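Local coordinates for molybdopterin biosynthesis moeA protein (PDB 1WU2) that probably takes part in molybdenum cofactor biosynthesis, helping to insert molybdenum into molybdopterin, at residues Val209-Ile214 and Gly298-Val303; Thr280-Arg285 and Arg342-Lys347; Lys270-Leu275 and Tyr289-Phe294. All coordinates share one frame; numbering follows the deposited sequence.

In the fold
Interactions 1 and 3 lie within the probable molybdopterin-binding domain, whereas interaction 2 ties that domain to the C-terminal region. Interactions 1 and 2 are neighbours, with centres about 17 Å apart, and meet directly: S302 OG packs 3.1 Å from G284 CA, and V301 CG1 lies 3.5 Å from K347 NZ. Interaction 3, centred about 20 Å from interaction 1 and 21 Å from interaction 2, has its hairpin between them in sequence: residues 280-285 lead into strand 288-290, and strand 293-295 leads through G298 into helix 300-319. Residues of interaction 1 also touch the second subunit, consistent with the intersubunit cleft proposed as the active site of MoeA relatives.

Interaction 1 of 3, residues Val209-Ile214 and Gly298-Val303; sequences VETNSI and GYPVSV
Two helix starts of the probable molybdopterin-binding domain meet where N212, in the first turn of helix 212-222, reaches P300, which opens helix 300-319; their CA atoms are 5.9 Å apart. The N212 amide carries most of the contact. Its CG stands anti to the carbonyl carbon (chi1 -69°), which sends the flat group across to the loop ahead of the second helix. There ND2 donates a short but bent, weak hydrogen bond to G298 O (2.6 Å, 126° at the hydrogen). The other end of the amide, OD1, rests against the pyrrolidine of P300, nearest to P300 CA at 3.3 Å. V303, one helical turn on, places its CG2 methyl over the flat of the same amide, 3.4 Å from N212 ND2. The amide is thus hemmed in on several sides, and I256 packs against both N212 and V303. T211 adds an apolar touch at about a right angle, its CG2 lying 3.9 Å from P300 CG.

Each helix start has its own local support. In the first, the E210 carboxylate folds forward so that OE2 accepts from S213 N on its syn lone pair (3.0 Å). In the second, V303 N bonds Y299 O, while G298 has a positive phi (88°) at which a side chain would be jammed against the preceding carbonyl. The second subunit comes close here: its K170 donates to E210 O, its A167 O takes a weak bond from T211 OG1, and its T105 packs on Y299. Helix 212-222 lies in the connection between the neighbouring parallel strands 184-190 and 226-233, and helix 300-319 follows strand 293-295 of the same sheet, an arrangement characteristic of the MogA-like alpha/beta fold.

Interaction 2 of 3, residues Thr280-Arg285 and Arg342-Lys347; sequences TIKPGR and RYEFIK
Strand 281-282 runs parallel to the start of strand 343-351, with I281 beside Y343 and K282 beside E344. K282 N donates to Y343 O (3.0 Å), and F345 N returns a straighter bond to K282 O (3.0 Å, 169°). T280 O is gripped twice, by Y343 N and by R342 NE (3.1 Å), which arrive from opposite faces of its carbonyl plane.

R342 curls back, bent at chi2 (-62°) and chi3 (-63°), so that the edge of its guanidinium faces the neighbouring backbone: NE takes T280 O and NH2 takes I281 O (3.2 Å), both oxygens lying in the guanidinium plane. The K282 chain crosses over one face of that group. On the other face of the sheet I281 CG2 nears Y343 CB, and Y343 OH bonds E377. A lysine in place of R342 could not span both carbonyls and would probably leave one of them without its side-chain donor. E344 OE1 and K282 O share a water that donates to both; K282 NZ, 4.5 Å from E344 OE1, is too far for a salt bridge. R342 NH1 and R285 NH1 are 4.3 Å apart, like charges that the two carbonyl oxygens at the guanidinium edge probably help to offset.

Interaction 3 of 3, residues Lys270-Leu275 and Tyr289-Phe294; sequences KFVNLL and YGEKVF
V272 packs on V293 and L275 on Y289, on the two faces of a beta hairpin with a two-residue loop, the type I' turn from G290 to V293 joining strands 288-290 and 293-295. The turn closes on itself through G290 N to V293 O and V293 N to G290 O, while E291 and K292 take the left-handed backbone angles this turn needs. Segment 270-275 is bound to it at two points. N273 N donates nearly straight to E291 OE2 (3.3 Å, 168°), meeting the carboxylate from above its plane; E291 is extended beyond CG, and this carries the oxygen out to that N-H. L275 N gives a weak, bent bond to Y289 O (3.0 Å, 135°). Between them N273 O faces G290 and receives a CA-H...O contact from G290 CA (3.6 Å). A side chain on G290 would run into that oxygen, so glycine allows the close approach.

The bond of Y289 OH to D20, with a weak one from K292 N, holds the hydroxyl end of the ring; K292 NZ separately donates to D20 O. L275 lies alongside Y289, its CD1 at the ring edge, 3.9 Å from CE2. V272 divides its two methyls: CG2 packs on V293 CG1 (4.0 Å), and CG1 presses close to G290 O, at 3.1 Å.

Interaction 1 of 3, residues Val209-Ile214 and Gly298-Val303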
ATOM      1  N   VAL A 209      24.840  -9.029 -13.590  1.00 39.15           N
ATOM      2  CA  VAL A 209      23.535  -8.748 -14.174  1.00 38.21           C
ATOM      3  C   VAL A 209      22.967  -7.441 -13.628  1.00 37.34           C
ATOM      4  O   VAL A 209      23.043  -7.169 -12.429  1.00 37.35           O
ATOM      5  CB  VAL A 209      22.540  -9.908 -13.928  1.00 38.21           C
ATOM      6  CG1 VAL A 209      21.119  -9.522 -14.341  1.00 38.16           C
ATOM      7  CG2 VAL A 209      22.988 -11.151 -14.682  1.00 38.08           C
ATOM      8  N   GLU A 210      22.389  -6.649 -14.524  1.00 36.22           N
ATOM      9  CA  GLU A 210      21.829  -5.354 -14.182  1.00 35.42           C
ATOM     10  C   GLU A 210      20.470  -5.573 -13.530  1.00 34.62           C
ATOM     11  O   GLU A 210      19.657  -6.361 -14.015  1.00 34.58           O
ATOM     12  CB  GLU A 210      21.693  -4.488 -15.436  1.00 35.41           C
ATOM     13  CG  GLU A 210      21.664  -2.995 -15.162  1.00 35.33           C
ATOM     14  CD  GLU A 210      20.359  -2.536 -14.543  1.00 35.31           C
ATOM     15  OE1 GLU A 210      19.291  -3.002 -14.986  1.00 36.37           O
ATOM     16  OE2 GLU A 210      20.404  -1.714 -13.607  1.00 34.95           O
ATOM     17  N   THR A 211      20.233  -4.858 -12.438  1.00 33.59           N
ATOM     18  CA  THR A 211      19.081  -5.106 -11.577  1.00 32.88           C
ATOM     19  C   THR A 211      18.376  -3.823 -11.100  1.00 32.11           C
ATOM     20  O   THR A 211      17.166  -3.828 -10.883  1.00 31.85           O
ATOM     21  CB  THR A 211      19.556  -5.984 -10.384  1.00 32.90           C
ATOM     22  OG1 THR A 211      19.394  -7.371 -10.721  1.00 33.12           O
ATOM     23  CG2 THR A 211      18.698  -5.811  -9.152  1.00 32.85           C
ATOM     24  N   ASN A 212      19.125  -2.737 -10.946  1.00 31.29           N
ATOM     25  CA  ASN A 212      18.577  -1.488 -10.422  1.00 30.92           C
ATOM     26  C   ASN A 212      17.573  -0.796 -11.328  1.00 30.43           C
ATOM     27  O   ASN A 212      16.745  -0.027 -10.849  1.00 30.23           O
ATOM     28  CB  ASN A 212      19.702  -0.506 -10.102  1.00 30.91           C
ATOM     29  CG  ASN A 212      20.534  -0.948  -8.921  1.00 31.16           C
ATOM     30  OD1 ASN A 212      20.118  -1.800  -8.130  1.00 31.50           O
ATOM     31  ND2 ASN A 212      21.720  -0.375  -8.796  1.00 30.90           N
ATOM     32  N   SER A 213      17.646  -1.062 -12.628  1.00 29.74           N
ATOM     33  CA  SER A 213      16.756  -0.408 -13.575  1.00 29.42           C
ATOM     34  C   SER A 213      15.319  -0.835 -13.322  1.00 28.65           C
ATOM     35  O   SER A 213      14.453   0.001 -13.078  1.00 28.20           O
ATOM     36  CB  SER A 213      17.143  -0.737 -15.015  1.00 29.39           C
ATOM     37  OG  SER A 213      16.327  -0.003 -15.908  1.00 30.39           O
ATOM     38  N   ILE A 214      15.083  -2.141 -13.379  1.00 28.13           N
ATOM     39  CA  ILE A 214      13.749  -2.695 -13.172  1.00 27.80           C
ATOM     40  C   ILE A 214      13.222  -2.435 -11.755  1.00 27.59           C
ATOM     41  O   ILE A 214      12.022  -2.244 -11.575  1.00 27.53           O
ATOM     42  CB  ILE A 214      13.713  -4.213 -13.532  1.00 27.76           C
ATOM     43  CG1 ILE A 214      12.280  -4.762 -13.494  1.00 27.67           C
ATOM     44  CG2 ILE A 214      14.599  -5.035 -12.601  1.00 27.88           C
ATOM     45  CD1 ILE A 214      11.291  -4.019 -14.363  1.00 27.63           C
ATOM     46  N   GLY A 298      24.391   2.173  -7.180  1.00 39.51           N
ATOM     47  CA  GLY A 298      24.649   1.014  -8.025  1.00 39.30           C
ATOM     48  C   GLY A 298      24.407  -0.361  -7.428  1.00 39.08           C
ATOM     49  O   GLY A 298      24.116  -1.299  -8.173  1.00 39.14           O
ATOM     50  N   TYR A 299      24.531  -0.499  -6.113  1.00 38.80           N
ATOM     51  CA  TYR A 299      24.239  -1.773  -5.460  1.00 38.68           C
ATOM     52  C   TYR A 299      22.804  -1.760  -4.920  1.00 37.74           C
ATOM     53  O   TYR A 299      22.423  -0.824  -4.225  1.00 37.52           O
ATOM     54  CB  TYR A 299      25.275  -2.068  -4.370  1.00 39.09           C
ATOM     55  CG  TYR A 299      26.574  -2.595  -4.957  1.00 41.13           C
ATOM     56  CD1 TYR A 299      27.790  -1.957  -4.712  1.00 42.86           C
ATOM     57  CD2 TYR A 299      26.579  -3.715  -5.796  1.00 42.70           C
ATOM     58  CE1 TYR A 299      28.980  -2.431  -5.274  1.00 43.70           C
ATOM     59  CE2 TYR A 299      27.754  -4.194  -6.357  1.00 43.69           C
ATOM     60  CZ  TYR A 299      28.949  -3.550  -6.094  1.00 44.00           C
ATOM     61  OH  TYR A 299      30.107  -4.033  -6.654  1.00 44.52           O
ATOM     62  N   PRO A 300      22.009  -2.779  -5.262  1.00 36.68           N
ATOM     63  CA  PRO A 300      20.564  -2.783  -4.985  1.00 36.01           C
ATOM     64  C   PRO A 300      20.149  -2.381  -3.571  1.00 35.14           C
ATOM     65  O   PRO A 300      19.237  -1.572  -3.426  1.00 34.95           O
ATOM     66  CB  PRO A 300      20.165  -4.237  -5.256  1.00 36.13           C
ATOM     67  CG  PRO A 300      21.130  -4.706  -6.266  1.00 36.47           C
ATOM     68  CD  PRO A 300      22.423  -4.013  -5.958  1.00 36.73           C
ATOM     69  N   VAL A 301      20.804  -2.923  -2.552  1.00 34.11           N
ATOM     70  CA  VAL A 301      20.451  -2.599  -1.169  1.00 33.32           C
ATOM     71  C   VAL A 301      20.648  -1.105  -0.909  1.00 32.28           C
ATOM     72  O   VAL A 301      19.814  -0.462  -0.277  1.00 32.00           O
ATOM     73  CB  VAL A 301      21.277  -3.422  -0.150  1.00 33.39           C
ATOM     74  CG1 VAL A 301      20.958  -2.990   1.280  1.00 33.58           C
ATOM     75  CG2 VAL A 301      21.015  -4.917  -0.329  1.00 33.65           C
ATOM     76  N   SER A 302      21.754  -0.571  -1.409  1.00 31.11           N
ATOM     77  CA  SER A 302      22.083   0.846  -1.254  1.00 30.37           C
ATOM     78  C   SER A 302      21.176   1.797  -2.055  1.00 29.39           C
ATOM     79  O   SER A 302      20.883   2.898  -1.597  1.00 29.34           O
ATOM     80  CB  SER A 302      23.548   1.067  -1.631  1.00 30.42           C
ATOM     81  OG  SER A 302      23.934   2.416  -1.449  1.00 30.98           O
ATOM     82  N   VAL A 303      20.744   1.382  -3.244  1.00 28.33           N
ATOM     83  CA  VAL A 303      19.805   2.170  -4.048  1.00 27.46           C
ATOM     84  C   VAL A 303      18.435   2.246  -3.371  1.00 26.67           C
ATOM     85  O   VAL A 303      17.768   3.274  -3.438  1.00 26.43           O
ATOM     86  CB  VAL A 303      19.635   1.576  -5.475  1.00 27.42           C
ATOM     87  CG1 VAL A 303      18.440   2.201  -6.205  1.00 27.68           C
ATOM     88  CG2 VAL A 303      20.896   1.773  -6.277  1.00 27.32           C
TER

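Interaction 2 of 3, residues Thr280-Arg285 and Arg342-Lys347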
ATOM      1  N   THR A 280      25.483  11.248   5.100  1.00 32.40           N
ATOM      2  CA  THR A 280      25.686  10.548   6.358  1.00 32.26           C
ATOM      3  C   THR A 280      25.033   9.151   6.408  1.00 32.15           C
ATOM      4  O   THR A 280      25.402   8.324   7.240  1.00 31.90           O
ATOM      5  CB  THR A 280      25.194  11.475   7.500  1.00 32.24           C
ATOM      6  OG1 THR A 280      26.288  12.276   7.970  1.00 32.44           O
ATOM      7  CG2 THR A 280      24.772  10.724   8.711  1.00 32.53           C
ATOM      8  N   ILE A 281      24.094   8.871   5.507  1.00 32.05           N
ATOM      9  CA  ILE A 281      23.339   7.614   5.572  1.00 32.09           C
ATOM     10  C   ILE A 281      24.214   6.377   5.334  1.00 32.20           C
ATOM     11  O   ILE A 281      25.275   6.460   4.718  1.00 32.16           O
ATOM     12  CB  ILE A 281      22.119   7.619   4.602  1.00 32.00           C
ATOM     13  CG1 ILE A 281      22.555   7.484   3.138  1.00 31.86           C
ATOM     14  CG2 ILE A 281      21.265   8.870   4.813  1.00 31.77           C
ATOM     15  CD1 ILE A 281      21.424   7.113   2.199  1.00 32.07           C
ATOM     16  N   LYS A 282      23.742   5.236   5.827  1.00 32.35           N
ATOM     17  CA  LYS A 282      24.448   3.967   5.713  1.00 32.65           C
ATOM     18  C   LYS A 282      23.426   2.822   5.695  1.00 32.72           C
ATOM     19  O   LYS A 282      22.703   2.648   6.674  1.00 32.85           O
ATOM     20  CB  LYS A 282      25.408   3.780   6.893  1.00 32.73           C
ATOM     21  CG  LYS A 282      26.348   2.579   6.753  1.00 33.41           C
ATOM     22  CD  LYS A 282      26.975   2.189   8.091  1.00 34.60           C
ATOM     23  CE  LYS A 282      27.716   0.854   8.007  1.00 35.22           C
ATOM     24  NZ  LYS A 282      27.120  -0.183   8.902  1.00 35.87           N
ATOM     25  N   PRO A 283      23.339   2.052   4.608  1.00 32.81           N
ATOM     26  CA  PRO A 283      24.115   2.264   3.376  1.00 32.91           C
ATOM     27  C   PRO A 283      23.637   3.476   2.575  1.00 33.06           C
ATOM     28  O   PRO A 283      22.691   4.147   2.986  1.00 33.06           O
ATOM     29  CB  PRO A 283      23.866   0.973   2.585  1.00 32.91           C
ATOM     30  CG  PRO A 283      22.537   0.487   3.058  1.00 32.85           C
ATOM     31  CD  PRO A 283      22.448   0.883   4.503  1.00 32.77           C
ATOM     32  N   GLY A 284      24.295   3.746   1.448  1.00 33.41           N
ATOM     33  CA  GLY A 284      23.920   4.837   0.562  1.00 33.69           C
ATOM     34  C   GLY A 284      24.698   6.121   0.775  1.00 34.01           C
ATOM     35  O   GLY A 284      24.274   7.181   0.319  1.00 33.84           O
ATOM     36  N   ARG A 285      25.841   6.016   1.450  1.00 34.55           N
ATOM     37  CA  ARG A 285      26.681   7.167   1.805  1.00 34.92           C
ATOM     38  C   ARG A 285      27.069   8.073   0.620  1.00 34.64           C
ATOM     39  O   ARG A 285      26.926   9.288   0.722  1.00 34.57           O
ATOM     40  CB  ARG A 285      27.929   6.689   2.581  1.00 35.24           C
ATOM     41  CG  ARG A 285      29.243   7.403   2.278  1.00 37.10           C
ATOM     42  CD  ARG A 285      30.411   6.892   3.109  1.00 39.32           C
ATOM     43  NE  ARG A 285      31.677   7.493   2.698  1.00 41.59           N
ATOM     44  CZ  ARG A 285      32.798   7.492   3.423  1.00 43.82           C
ATOM     45  NH1 ARG A 285      32.842   6.912   4.623  1.00 44.46           N
ATOM     46  NH2 ARG A 285      33.889   8.080   2.944  1.00 44.38           N
ATOM     47  N   ARG A 342      26.625   8.388  11.761  1.00 30.74           N
ATOM     48  CA  ARG A 342      26.002   7.716  10.615  1.00 30.38           C
ATOM     49  C   ARG A 342      24.516   7.454  10.845  1.00 30.13           C
ATOM     50  O   ARG A 342      24.116   6.930  11.888  1.00 30.14           O
ATOM     51  CB  ARG A 342      26.716   6.401  10.294  1.00 30.33           C
ATOM     52  CG  ARG A 342      28.221   6.536  10.043  1.00 30.09           C
ATOM     53  CD  ARG A 342      28.585   7.407   8.859  1.00 29.39           C
ATOM     54  NE  ARG A 342      28.083   6.852   7.605  1.00 29.49           N
ATOM     55  CZ  ARG A 342      28.675   5.887   6.905  1.00 29.56           C
ATOM     56  NH1 ARG A 342      29.822   5.344   7.306  1.00 29.49           N
ATOM     57  NH2 ARG A 342      28.114   5.468   5.780  1.00 30.07           N
ATOM     58  N   TYR A 343      23.709   7.822   9.852  1.00 29.73           N
ATOM     59  CA  TYR A 343      22.263   7.657   9.889  1.00 29.38           C
ATOM     60  C   TYR A 343      21.921   6.279   9.328  1.00 29.29           C
ATOM     61  O   TYR A 343      22.025   6.052   8.127  1.00 29.23           O
ATOM     62  CB  TYR A 343      21.601   8.761   9.063  1.00 29.29           C
ATOM     63  CG  TYR A 343      20.124   8.937   9.300  1.00 28.86           C
ATOM     64  CD1 TYR A 343      19.191   8.221   8.557  1.00 28.04           C
ATOM     65  CD2 TYR A 343      19.658   9.834  10.254  1.00 28.42           C
ATOM     66  CE1 TYR A 343      17.833   8.384   8.771  1.00 28.06           C
ATOM     67  CE2 TYR A 343      18.302  10.007  10.476  1.00 28.00           C
ATOM     68  CZ  TYR A 343      17.394   9.280   9.731  1.00 27.99           C
ATOM     69  OH  TYR A 343      16.046   9.448   9.943  1.00 27.49           O
ATOM     70  N   GLU A 344      21.512   5.367  10.207  1.00 29.10           N
ATOM     71  CA  GLU A 344      21.332   3.961   9.849  1.00 29.05           C
ATOM     72  C   GLU A 344      19.982   3.701   9.185  1.00 28.70           C
ATOM     73  O   GLU A 344      18.935   4.004   9.749  1.00 28.67           O
ATOM     74  CB  GLU A 344      21.440   3.046  11.084  1.00 29.13           C
ATOM     75  CG  GLU A 344      22.468   3.436  12.137  1.00 29.93           C
ATOM     76  CD  GLU A 344      23.898   3.335  11.650  1.00 30.93           C
ATOM     77  OE1 GLU A 344      24.132   2.714  10.592  1.00 31.68           O
ATOM     78  OE2 GLU A 344      24.787   3.883  12.335  1.00 31.45           O
ATOM     79  N   PHE A 345      20.020   3.127   7.988  1.00 28.46           N
ATOM     80  CA  PHE A 345      18.842   2.557   7.348  1.00 28.04           C
ATOM     81  C   PHE A 345      18.881   1.061   7.642  1.00 27.90           C
ATOM     82  O   PHE A 345      19.717   0.336   7.102  1.00 28.20           O
ATOM     83  CB  PHE A 345      18.876   2.831   5.842  1.00 27.96           C
ATOM     84  CG  PHE A 345      17.642   2.383   5.102  1.00 27.41           C
ATOM     85  CD1 PHE A 345      17.589   1.127   4.513  1.00 26.93           C
ATOM     86  CD2 PHE A 345      16.550   3.232   4.965  1.00 26.94           C
ATOM     87  CE1 PHE A 345      16.459   0.714   3.808  1.00 26.90           C
ATOM     88  CE2 PHE A 345      15.418   2.828   4.266  1.00 26.61           C
ATOM     89  CZ  PHE A 345      15.371   1.563   3.691  1.00 26.74           C
ATOM     90  N   ILE A 346      17.984   0.611   8.511  1.00 27.56           N
ATOM     91  CA  ILE A 346      17.985  -0.762   9.003  1.00 27.24           C
ATOM     92  C   ILE A 346      16.764  -1.494   8.488  1.00 27.12           C
ATOM     93  O   ILE A 346      15.641  -1.059   8.713  1.00 26.93           O
ATOM     94  CB  ILE A 346      17.979  -0.779  10.552  1.00 27.14           C
ATOM     95  CG1 ILE A 346      19.203  -0.042  11.110  1.00 26.92           C
ATOM     96  CG2 ILE A 346      17.916  -2.214  11.077  1.00 27.02           C
ATOM     97  CD1 ILE A 346      20.542  -0.594  10.641  1.00 26.76           C
ATOM     98  N   LYS A 347      16.990  -2.614   7.812  1.00 27.06           N
ATOM     99  CA  LYS A 347      15.903  -3.414   7.259  1.00 27.14           C
ATOM    100  C   LYS A 347      15.272  -4.263   8.358  1.00 27.04           C
ATOM    101  O   LYS A 347      15.970  -4.906   9.135  1.00 26.89           O
ATOM    102  CB  LYS A 347      16.416  -4.290   6.113  1.00 27.14           C
ATOM    103  CG  LYS A 347      16.928  -3.486   4.916  1.00 27.62           C
ATOM    104  CD  LYS A 347      17.904  -4.285   4.052  1.00 28.47           C
ATOM    105  CE  LYS A 347      19.314  -4.310   4.645  1.00 28.90           C
ATOM    106  NZ  LYS A 347      19.961  -2.958   4.680  1.00 29.70           N
TER
HETATM  107  O   HOH W   1      23.001   0.642   8.733  1.00 42.85           O

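Interaction 3 of 3, residues Lys270-Leu275 and Tyr289-Phe294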
ATOM      1  N   LYS A 270      31.679  16.528 -12.578  1.00 52.56           N
ATOM      2  CA  LYS A 270      31.902  16.917 -13.967  1.00 52.31           C
ATOM      3  C   LYS A 270      30.615  16.906 -14.799  1.00 51.58           C
ATOM      4  O   LYS A 270      30.545  17.566 -15.836  1.00 51.67           O
ATOM      5  CB  LYS A 270      32.954  16.004 -14.608  1.00 52.57           C
ATOM      6  CG  LYS A 270      34.321  16.077 -13.918  1.00 53.64           C
ATOM      7  CD  LYS A 270      35.488  15.916 -14.895  1.00 55.01           C
ATOM      8  CE  LYS A 270      35.845  14.451 -15.142  1.00 55.67           C
ATOM      9  NZ  LYS A 270      35.632  14.047 -16.559  1.00 56.15           N
ATOM     10  N   PHE A 271      29.607  16.162 -14.345  1.00 50.63           N
ATOM     11  CA  PHE A 271      28.317  16.079 -15.040  1.00 49.86           C
ATOM     12  C   PHE A 271      27.218  16.931 -14.404  1.00 48.94           C
ATOM     13  O   PHE A 271      26.261  17.309 -15.080  1.00 48.86           O
ATOM     14  CB  PHE A 271      27.835  14.630 -15.081  1.00 49.92           C
ATOM     15  CG  PHE A 271      28.812  13.684 -15.708  1.00 50.27           C
ATOM     16  CD1 PHE A 271      29.257  13.886 -17.008  1.00 50.55           C
ATOM     17  CD2 PHE A 271      29.286  12.586 -14.999  1.00 50.68           C
ATOM     18  CE1 PHE A 271      30.159  13.013 -17.592  1.00 50.58           C
ATOM     19  CE2 PHE A 271      30.188  11.708 -15.576  1.00 50.93           C
ATOM     20  CZ  PHE A 271      30.627  11.923 -16.876  1.00 50.94           C
ATOM     21  N   VAL A 272      27.347  17.212 -13.109  1.00 47.78           N
ATOM     22  CA  VAL A 272      26.299  17.890 -12.350  1.00 46.85           C
ATOM     23  C   VAL A 272      26.875  18.961 -11.429  1.00 45.96           C
ATOM     24  O   VAL A 272      27.918  18.759 -10.810  1.00 45.84           O
ATOM     25  CB  VAL A 272      25.508  16.880 -11.478  1.00 46.87           C
ATOM     26  CG1 VAL A 272      24.393  17.579 -10.710  1.00 46.74           C
ATOM     27  CG2 VAL A 272      24.944  15.746 -12.334  1.00 46.94           C
ATOM     28  N   ASN A 273      26.178  20.091 -11.334  1.00 44.85           N
ATOM     29  CA  ASN A 273      26.485  21.108 -10.337  1.00 44.11           C
ATOM     30  C   ASN A 273      25.772  20.753  -9.029  1.00 43.14           C
ATOM     31  O   ASN A 273      24.574  20.992  -8.870  1.00 43.14           O
ATOM     32  CB  ASN A 273      26.082  22.503 -10.832  1.00 44.17           C
ATOM     33  CG  ASN A 273      26.934  23.600 -10.227  1.00 44.52           C
ATOM     34  OD1 ASN A 273      26.939  23.798  -9.011  1.00 44.74           O
ATOM     35  ND2 ASN A 273      27.672  24.313 -11.073  1.00 44.67           N
ATOM     36  N   LEU A 274      26.526  20.180  -8.097  1.00 41.99           N
ATOM     37  CA  LEU A 274      25.956  19.519  -6.925  1.00 41.12           C
ATOM     38  C   LEU A 274      25.759  20.451  -5.729  1.00 40.30           C
ATOM     39  O   LEU A 274      26.660  21.205  -5.365  1.00 40.18           O
ATOM     40  CB  LEU A 274      26.856  18.350  -6.511  1.00 41.06           C
ATOM     41  CG  LEU A 274      27.126  17.304  -7.601  1.00 40.95           C
ATOM     42  CD1 LEU A 274      28.405  16.532  -7.322  1.00 40.90           C
ATOM     43  CD2 LEU A 274      25.945  16.352  -7.745  1.00 40.98           C
ATOM     44  N   LEU A 275      24.568  20.396  -5.133  1.00 39.30           N
ATOM     45  CA  LEU A 275      24.323  20.996  -3.824  1.00 38.54           C
ATOM     46  C   LEU A 275      25.087  20.232  -2.746  1.00 37.74           C
ATOM     47  O   LEU A 275      25.693  20.834  -1.859  1.00 37.77           O
ATOM     48  CB  LEU A 275      22.829  20.987  -3.486  1.00 38.54           C
ATOM     49  CG  LEU A 275      21.931  21.900  -4.317  1.00 38.69           C
ATOM     50  CD1 LEU A 275      20.467  21.572  -4.062  1.00 38.76           C
ATOM     51  CD2 LEU A 275      22.217  23.364  -4.012  1.00 39.00           C
ATOM     52  N   TYR A 289      23.165  15.107  -4.967  1.00 32.24           N
ATOM     53  CA  TYR A 289      22.064  15.680  -5.735  1.00 32.11           C
ATOM     54  C   TYR A 289      22.324  17.122  -6.176  1.00 32.21           C
ATOM     55  O   TYR A 289      22.886  17.919  -5.426  1.00 31.95           O
ATOM     56  CB  TYR A 289      20.760  15.631  -4.933  1.00 32.10           C
ATOM     57  CG  TYR A 289      19.663  16.482  -5.536  1.00 31.61           C
ATOM     58  CD1 TYR A 289      18.833  15.976  -6.533  1.00 31.02           C
ATOM     59  CD2 TYR A 289      19.477  17.803  -5.133  1.00 31.00           C
ATOM     60  CE1 TYR A 289      17.839  16.752  -7.099  1.00 30.95           C
ATOM     61  CE2 TYR A 289      18.487  18.590  -5.697  1.00 31.24           C
ATOM     62  CZ  TYR A 289      17.671  18.057  -6.680  1.00 31.04           C
ATOM     63  OH  TYR A 289      16.685  18.829  -7.242  1.00 31.28           O
ATOM     64  N   GLY A 290      21.882  17.442  -7.390  1.00 32.27           N
ATOM     65  CA  GLY A 290      21.931  18.794  -7.921  1.00 32.47           C
ATOM     66  C   GLY A 290      21.253  18.903  -9.282  1.00 32.70           C
ATOM     67  O   GLY A 290      21.376  18.001 -10.110  1.00 32.63           O
ATOM     68  N   GLU A 291      20.543  20.007  -9.508  1.00 33.07           N
ATOM     69  CA  GLU A 291      19.862  20.281 -10.782  1.00 33.28           C
ATOM     70  C   GLU A 291      18.877  19.181 -11.186  1.00 33.24           C
ATOM     71  O   GLU A 291      18.841  18.769 -12.349  1.00 33.39           O
ATOM     72  CB  GLU A 291      20.877  20.495 -11.910  1.00 33.44           C
ATOM     73  CG  GLU A 291      22.007  21.449 -11.580  1.00 34.06           C
ATOM     74  CD  GLU A 291      22.808  21.829 -12.814  1.00 35.13           C
ATOM     75  OE1 GLU A 291      22.550  22.917 -13.372  1.00 36.40           O
ATOM     76  OE2 GLU A 291      23.686  21.040 -13.232  1.00 34.94           O
ATOM     77  N   LYS A 292      18.083  18.718 -10.219  1.00 33.13           N
ATOM     78  CA  LYS A 292      17.090  17.654 -10.426  1.00 32.96           C
ATOM     79  C   LYS A 292      17.698  16.267 -10.679  1.00 32.89           C
ATOM     80  O   LYS A 292      16.983  15.355 -11.083  1.00 32.94           O
ATOM     81  CB  LYS A 292      16.121  18.005 -11.573  1.00 32.95           C
ATOM     82  CG  LYS A 292      15.594  19.438 -11.570  1.00 32.96           C
ATOM     83  CD  LYS A 292      14.963  19.799 -10.239  1.00 33.34           C
ATOM     84  CE  LYS A 292      14.114  21.056 -10.348  1.00 33.76           C
ATOM     85  NZ  LYS A 292      14.280  21.931  -9.165  1.00 33.96           N
ATOM     86  N   VAL A 293      18.994  16.100 -10.426  1.00 32.80           N
ATOM     87  CA  VAL A 293      19.691  14.847 -10.717  1.00 32.84           C
ATOM     88  C   VAL A 293      20.126  14.159  -9.421  1.00 33.02           C
ATOM     89  O   VAL A 293      20.837  14.739  -8.608  1.00 32.89           O
ATOM     90  CB  VAL A 293      20.926  15.071 -11.614  1.00 32.75           C
ATOM     91  CG1 VAL A 293      21.533  13.740 -12.038  1.00 32.56           C
ATOM     92  CG2 VAL A 293      20.556  15.892 -12.841  1.00 33.01           C
ATOM     93  N   PHE A 294      19.703  12.911  -9.260  1.00 33.40           N
ATOM     94  CA  PHE A 294      19.979  12.112  -8.074  1.00 33.71           C
ATOM     95  C   PHE A 294      21.086  11.111  -8.402  1.00 34.33           C
ATOM     96  O   PHE A 294      20.879  10.207  -9.208  1.00 34.25           O
ATOM     97  CB  PHE A 294      18.720  11.335  -7.656  1.00 33.58           C
ATOM     98  CG  PHE A 294      17.584  12.205  -7.173  1.00 33.14           C
ATOM     99  CD1 PHE A 294      17.165  12.146  -5.849  1.00 33.18           C
ATOM    100  CD2 PHE A 294      16.916  13.056  -8.040  1.00 32.85           C
ATOM    101  CE1 PHE A 294      16.116  12.933  -5.398  1.00 33.14           C
ATOM    102  CE2 PHE A 294      15.868  13.848  -7.593  1.00 33.00           C
ATOM    103  CZ  PHE A 294      15.467  13.785  -6.271  1.00 33.09           C
TER